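Local structure of putative phosphosugar isomerase (Silicibacter pomeroyi DSS-3, 3FJ1) at residues 152-164 / 306-318. The protein is of uncertain function but, as a tandem SIS-domain protein and putative phosphosugar isomerase, probably binds phosphorylated sugars or related carbohydrate derivatives. Sequence-based numbering, arbitrary orientation.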
loop_
_atom_site.group_PDB
_atom_site.type_symbol
_atom_site.label_atom_id
_atom_site.label_comp_id
_atom_site.label_asym_id
_atom_site.label_seq_id
_atom_site.Cartn_x
_atom_site.Cartn_y
_atom_site.Cartn_z
ATOM N N ALA A 152 7.803 17.929 -7.243
ATOM C CA ALA A 152 7.008 17.525 -8.432
ATOM C C ALA A 152 5.516 17.645 -8.157
ATOM O O ALA A 152 4.733 16.687 -8.323
ATOM C CB ALA A 152 7.360 16.088 -8.849
ATOM N N THR A 153 5.141 18.830 -7.687
ATOM C CA THR A 153 3.801 19.108 -7.230
ATOM C C THR A 153 2.809 19.193 -8.403
ATOM O O THR A 153 1.637 18.757 -8.318
ATOM C CB THR A 153 3.800 20.435 -6.393
ATOM O OG1 THR A 153 4.306 21.514 -7.194
ATOM C CG2 THR A 153 4.684 20.321 -5.107
ATOM N N LYS A 154 3.258 19.776 -9.503
ATOM C CA LYS A 154 2.403 19.903 -10.665
ATOM C C LYS A 154 2.000 18.534 -11.210
ATOM O O LYS A 154 0.853 18.317 -11.601
ATOM C CB LYS A 154 3.109 20.696 -11.763
ATOM C CG LYS A 154 3.312 22.133 -11.414
ATOM C CD LYS A 154 3.835 22.954 -12.616
ATOM C CE LYS A 154 5.199 22.509 -13.153
ATOM N NZ LYS A 154 5.545 23.351 -14.352
ATOM N N THR A 155 2.980 17.649 -11.293
ATOM C CA THR A 155 2.753 16.297 -11.775
ATOM C C THR A 155 1.697 15.594 -10.925
ATOM O O THR A 155 0.789 14.967 -11.458
ATOM C CB THR A 155 4.068 15.495 -11.804
ATOM O OG1 THR A 155 4.889 15.984 -12.877
ATOM C CG2 THR A 155 3.799 14.008 -12.044
ATOM N N PHE A 156 1.822 15.665 -9.596
ATOM C CA PHE A 156 0.787 15.043 -8.746
ATOM C C PHE A 156 -0.624 15.615 -9.019
ATOM O O PHE A 156 -1.575 14.870 -9.279
ATOM C CB PHE A 156 1.117 15.187 -7.263
ATOM C CG PHE A 156 0.117 14.498 -6.390
ATOM C CD1 PHE A 156 0.262 13.168 -6.088
ATOM C CD2 PHE A 156 -1.043 15.142 -5.985
ATOM C CE1 PHE A 156 -0.666 12.503 -5.316
ATOM C CE2 PHE A 156 -2.006 14.473 -5.194
ATOM C CZ PHE A 156 -1.812 13.130 -4.876
ATOM N N VAL A 157 -0.739 16.936 -8.956
ATOM C CA VAL A 157 -2.043 17.605 -9.108
ATOM C C VAL A 157 -2.654 17.353 -10.464
ATOM O O VAL A 157 -3.792 16.909 -10.535
ATOM C CB VAL A 157 -1.976 19.111 -8.753
ATOM C CG1 VAL A 157 -3.298 19.790 -9.064
ATOM C CG2 VAL A 157 -1.609 19.292 -7.257
ATOM N N THR A 158 -1.901 17.595 -11.536
ATOM C CA THR A 158 -2.409 17.399 -12.898
ATOM C C THR A 158 -2.705 15.930 -13.244
ATOM O O THR A 158 -3.668 15.654 -13.963
ATOM C CB THR A 158 -1.488 18.007 -13.983
ATOM O OG1 THR A 158 -0.188 17.411 -13.931
ATOM C CG2 THR A 158 -1.389 19.545 -13.831
ATOM N N SER A 159 -1.903 15.002 -12.726
ATOM C CA SER A 159 -2.184 13.564 -12.913
ATOM C C SER A 159 -3.570 13.225 -12.342
ATOM O O SER A 159 -4.409 12.554 -12.988
ATOM C CB SER A 159 -1.093 12.693 -12.281
ATOM O OG SER A 159 0.154 12.789 -12.995
ATOM N N ALA A 160 -3.802 13.655 -11.098
ATOM C CA ALA A 160 -5.052 13.412 -10.457
ATOM C C ALA A 160 -6.209 14.096 -11.187
ATOM O O ALA A 160 -7.246 13.469 -11.403
ATOM C CB ALA A 160 -4.997 13.799 -8.946
ATOM N N VAL A 161 -6.017 15.347 -11.609
ATOM C CA VAL A 161 -7.051 16.065 -12.327
ATOM C C VAL A 161 -7.402 15.367 -13.645
ATOM O O VAL A 161 -8.595 15.179 -13.941
ATOM C CB VAL A 161 -6.683 17.541 -12.558
ATOM C CG1 VAL A 161 -7.626 18.171 -13.535
ATOM C CG2 VAL A 161 -6.711 18.283 -11.198
ATOM N N ALA A 162 -6.379 14.958 -14.397
ATOM C CA ALA A 162 -6.584 14.202 -15.642
ATOM C C ALA A 162 -7.449 12.960 -15.417
ATOM O O ALA A 162 -8.398 12.708 -16.186
ATOM C CB ALA A 162 -5.261 13.842 -16.315
ATOM N N GLY A 163 -7.092 12.161 -14.407
ATOM C CA GLY A 163 -7.867 10.965 -14.052
ATOM C C GLY A 163 -9.289 11.299 -13.618
ATOM O O GLY A 163 -10.244 10.616 -14.004
ATOM N N LEU A 164 -9.448 12.356 -12.834
ATOM C CA LEU A 164 -10.783 12.788 -12.398
ATOM C C LEU A 164 -11.658 13.269 -13.562
ATOM O O LEU A 164 -12.854 12.996 -13.572
ATOM C CB LEU A 164 -10.718 13.835 -11.267
ATOM C CG LEU A 164 -10.264 13.303 -9.886
ATOM C CD1 LEU A 164 -10.006 14.500 -8.975
ATOM C CD2 LEU A 164 -11.210 12.238 -9.211
ATOM N N LEU A 306 -14.733 14.634 -4.326
ATOM C CA LEU A 306 -13.556 14.027 -4.949
ATOM C C LEU A 306 -12.424 14.995 -5.345
ATOM O O LEU A 306 -11.293 14.584 -5.522
ATOM C CB LEU A 306 -13.988 13.170 -6.152
ATOM C CG LEU A 306 -14.807 11.930 -5.757
ATOM C CD1 LEU A 306 -15.302 11.166 -6.995
ATOM C CD2 LEU A 306 -13.965 11.050 -4.842
ATOM N N THR A 307 -12.742 16.269 -5.518
ATOM C CA THR A 307 -11.742 17.282 -5.834
ATOM C C THR A 307 -11.184 17.938 -4.561
ATOM O O THR A 307 -10.109 18.529 -4.595
ATOM C CB THR A 307 -12.316 18.360 -6.821
ATOM O OG1 THR A 307 -13.668 18.664 -6.457
ATOM C CG2 THR A 307 -12.315 17.820 -8.288
ATOM N N ASP A 308 -11.866 17.792 -3.427
ATOM C CA ASP A 308 -11.421 18.420 -2.182
ATOM C C ASP A 308 -9.981 18.105 -1.792
ATOM O O ASP A 308 -9.259 18.998 -1.385
ATOM C CB ASP A 308 -12.364 18.121 -1.004
ATOM C CG ASP A 308 -13.562 19.095 -0.906
ATOM O OD1 ASP A 308 -13.735 20.017 -1.743
ATOM O OD2 ASP A 308 -14.350 18.892 0.031
ATOM N N PRO A 309 -9.557 16.830 -1.890
ATOM C CA PRO A 309 -8.177 16.518 -1.510
ATOM C C PRO A 309 -7.088 17.278 -2.275
ATOM O O PRO A 309 -6.038 17.522 -1.709
ATOM C CB PRO A 309 -8.089 14.999 -1.712
ATOM C CG PRO A 309 -9.489 14.532 -1.523
ATOM C CD PRO A 309 -10.316 15.603 -2.196
ATOM N N LEU A 310 -7.342 17.657 -3.524
ATOM C CA LEU A 310 -6.361 18.407 -4.295
ATOM C C LEU A 310 -6.118 19.791 -3.684
ATOM O O LEU A 310 -4.976 20.289 -3.646
ATOM C CB LEU A 310 -6.789 18.504 -5.755
ATOM C CG LEU A 310 -6.661 17.219 -6.597
ATOM C CD1 LEU A 310 -7.354 17.470 -7.905
ATOM C CD2 LEU A 310 -5.195 16.768 -6.782
ATOM N N SER A 311 -7.176 20.419 -3.177
ATOM C CA SER A 311 -7.008 21.700 -2.527
ATOM C C SER A 311 -6.124 21.522 -1.250
ATOM O O SER A 311 -5.199 22.295 -0.973
ATOM C CB SER A 311 -8.398 22.274 -2.198
ATOM O OG SER A 311 -8.275 23.414 -1.364
ATOM N N LEU A 312 -6.393 20.473 -0.486
ATOM C CA LEU A 312 -5.653 20.217 0.756
ATOM C C LEU A 312 -4.159 19.977 0.519
ATOM O O LEU A 312 -3.328 20.476 1.245
ATOM C CB LEU A 312 -6.247 18.993 1.467
ATOM C CG LEU A 312 -7.742 18.999 1.765
ATOM C CD1 LEU A 312 -8.154 17.725 2.493
ATOM C CD2 LEU A 312 -8.091 20.256 2.602
ATOM N N ILE A 313 -3.828 19.183 -0.505
ATOM C CA ILE A 313 -2.434 18.898 -0.807
ATOM C C ILE A 313 -1.705 20.155 -1.286
ATOM O O ILE A 313 -0.530 20.303 -0.998
ATOM C CB ILE A 313 -2.246 17.704 -1.769
ATOM C CG1 ILE A 313 -0.813 17.123 -1.640
ATOM C CG2 ILE A 313 -2.678 18.052 -3.240
ATOM C CD1 ILE A 313 -0.477 16.406 -0.288
ATOM N N VAL A 314 -2.378 21.036 -2.021
ATOM C CA VAL A 314 -1.745 22.302 -2.447
ATOM C C VAL A 314 -1.388 23.146 -1.195
ATOM O O VAL A 314 -0.265 23.704 -1.095
ATOM C CB VAL A 314 -2.584 23.071 -3.487
ATOM C CG1 VAL A 314 -2.024 24.490 -3.687
ATOM C CG2 VAL A 314 -2.619 22.287 -4.865
ATOM N N SER A 315 -2.315 23.231 -0.250
ATOM C CA SER A 315 -2.037 23.949 1.000
ATOM C C SER A 315 -0.864 23.291 1.758
ATOM O O SER A 315 0.005 23.970 2.316
ATOM C CB SER A 315 -3.279 24.047 1.862
ATOM O OG SER A 315 -4.250 24.919 1.257
ATOM N N PHE A 316 -0.851 21.966 1.770
ATOM C CA PHE A 316 0.240 21.244 2.420
ATOM C C PHE A 316 1.582 21.564 1.762
ATOM O O PHE A 316 2.581 21.792 2.459
ATOM C CB PHE A 316 -0.012 19.726 2.385
ATOM C CG PHE A 316 1.135 18.917 2.949
ATOM C CD1 PHE A 316 1.261 18.733 4.294
ATOM C CD2 PHE A 316 2.084 18.351 2.124
ATOM C CE1 PHE A 316 2.320 17.991 4.805
ATOM C CE2 PHE A 316 3.142 17.633 2.636
ATOM C CZ PHE A 316 3.257 17.447 3.957
ATOM N N TYR A 317 1.615 21.517 0.430
ATOM C CA TYR A 317 2.842 21.795 -0.323
ATOM C C TYR A 317 3.395 23.172 0.042
ATOM O O TYR A 317 4.597 23.370 0.242
ATOM C CB TYR A 317 2.585 21.759 -1.832
ATOM C CG TYR A 317 2.292 20.396 -2.469
ATOM C CD1 TYR A 317 2.885 19.217 -2.013
ATOM C CD2 TYR A 317 1.498 20.324 -3.609
ATOM C CE1 TYR A 317 2.638 17.992 -2.649
ATOM C CE2 TYR A 317 1.247 19.102 -4.246
ATOM C CZ TYR A 317 1.827 17.953 -3.766
ATOM O OH TYR A 317 1.552 16.752 -4.424
ATOM N N SER A 318 2.472 24.122 0.091
ATOM C CA SER A 318 2.753 25.499 0.458
ATOM C C SER A 318 3.317 25.579 1.890
ATOM O O SER A 318 4.309 26.251 2.115
ATOM C CB SER A 318 1.478 26.336 0.296
ATOM O OG SER A 318 1.707 27.675 0.708
#
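Tyr317 meets Thr153 and Phe156 at one end of a helix pair. With CG anti to the carbonyl carbon (chi1 -70°), the ring runs alongside Thr153: Tyr317 CB lies 4.1 Å from Thr153 CG2, and from CG to CZ every ring carbon stays within about 4 Å of that methyl, CG and CD2 nearest. Thr153 CG2 lies over one face, 3.5 Å from the ring centroid and 11° off the normal, a CH-pi contact; Ile313 O lies over the opposite face, offset toward the rim. Thr153 CB covers the CD2-CE2 side, while Val157 CG2 comes in at the ring edge, 4.2 Å from Tyr317 CE2. The Tyr317 and Phe156 side chains cross at about a right angle, Tyr317 OH 3.3 Å from Phe156 CB and equally near CG, and the hydroxyl hydrogen-bonds Glu222 of helix 217-231. Replacing this tyrosine with alanine is likely to leave the Thr153 methyl and Phe156 CB facing a gap and to remove the hydroxyl that bonds Glu222. Farther along, packing is reciprocal knobs-into-holes: Val157 sits among Leu310, Ile313, Val314 and Tyr317, and Leu310 among Val157, Ala160, Val161 and Leu164. Leu310 divides its methyls, CD2 reaching Ala160 CB at 3.7 Å and CD1 pressing tightly on Val161 CG2 at 3.5 Å. The segment axes, 177° apart in direction and 10.7 Å at closest approach, define an almost exactly antiparallel helix pair whose touching residues are all buried. Helices 153-171 and 308-326 each follow the last strand of a parallel five-stranded sheet, so their pairing joins the two alpha/beta SIS domains, the tandem architecture of the GlmS isomerase family.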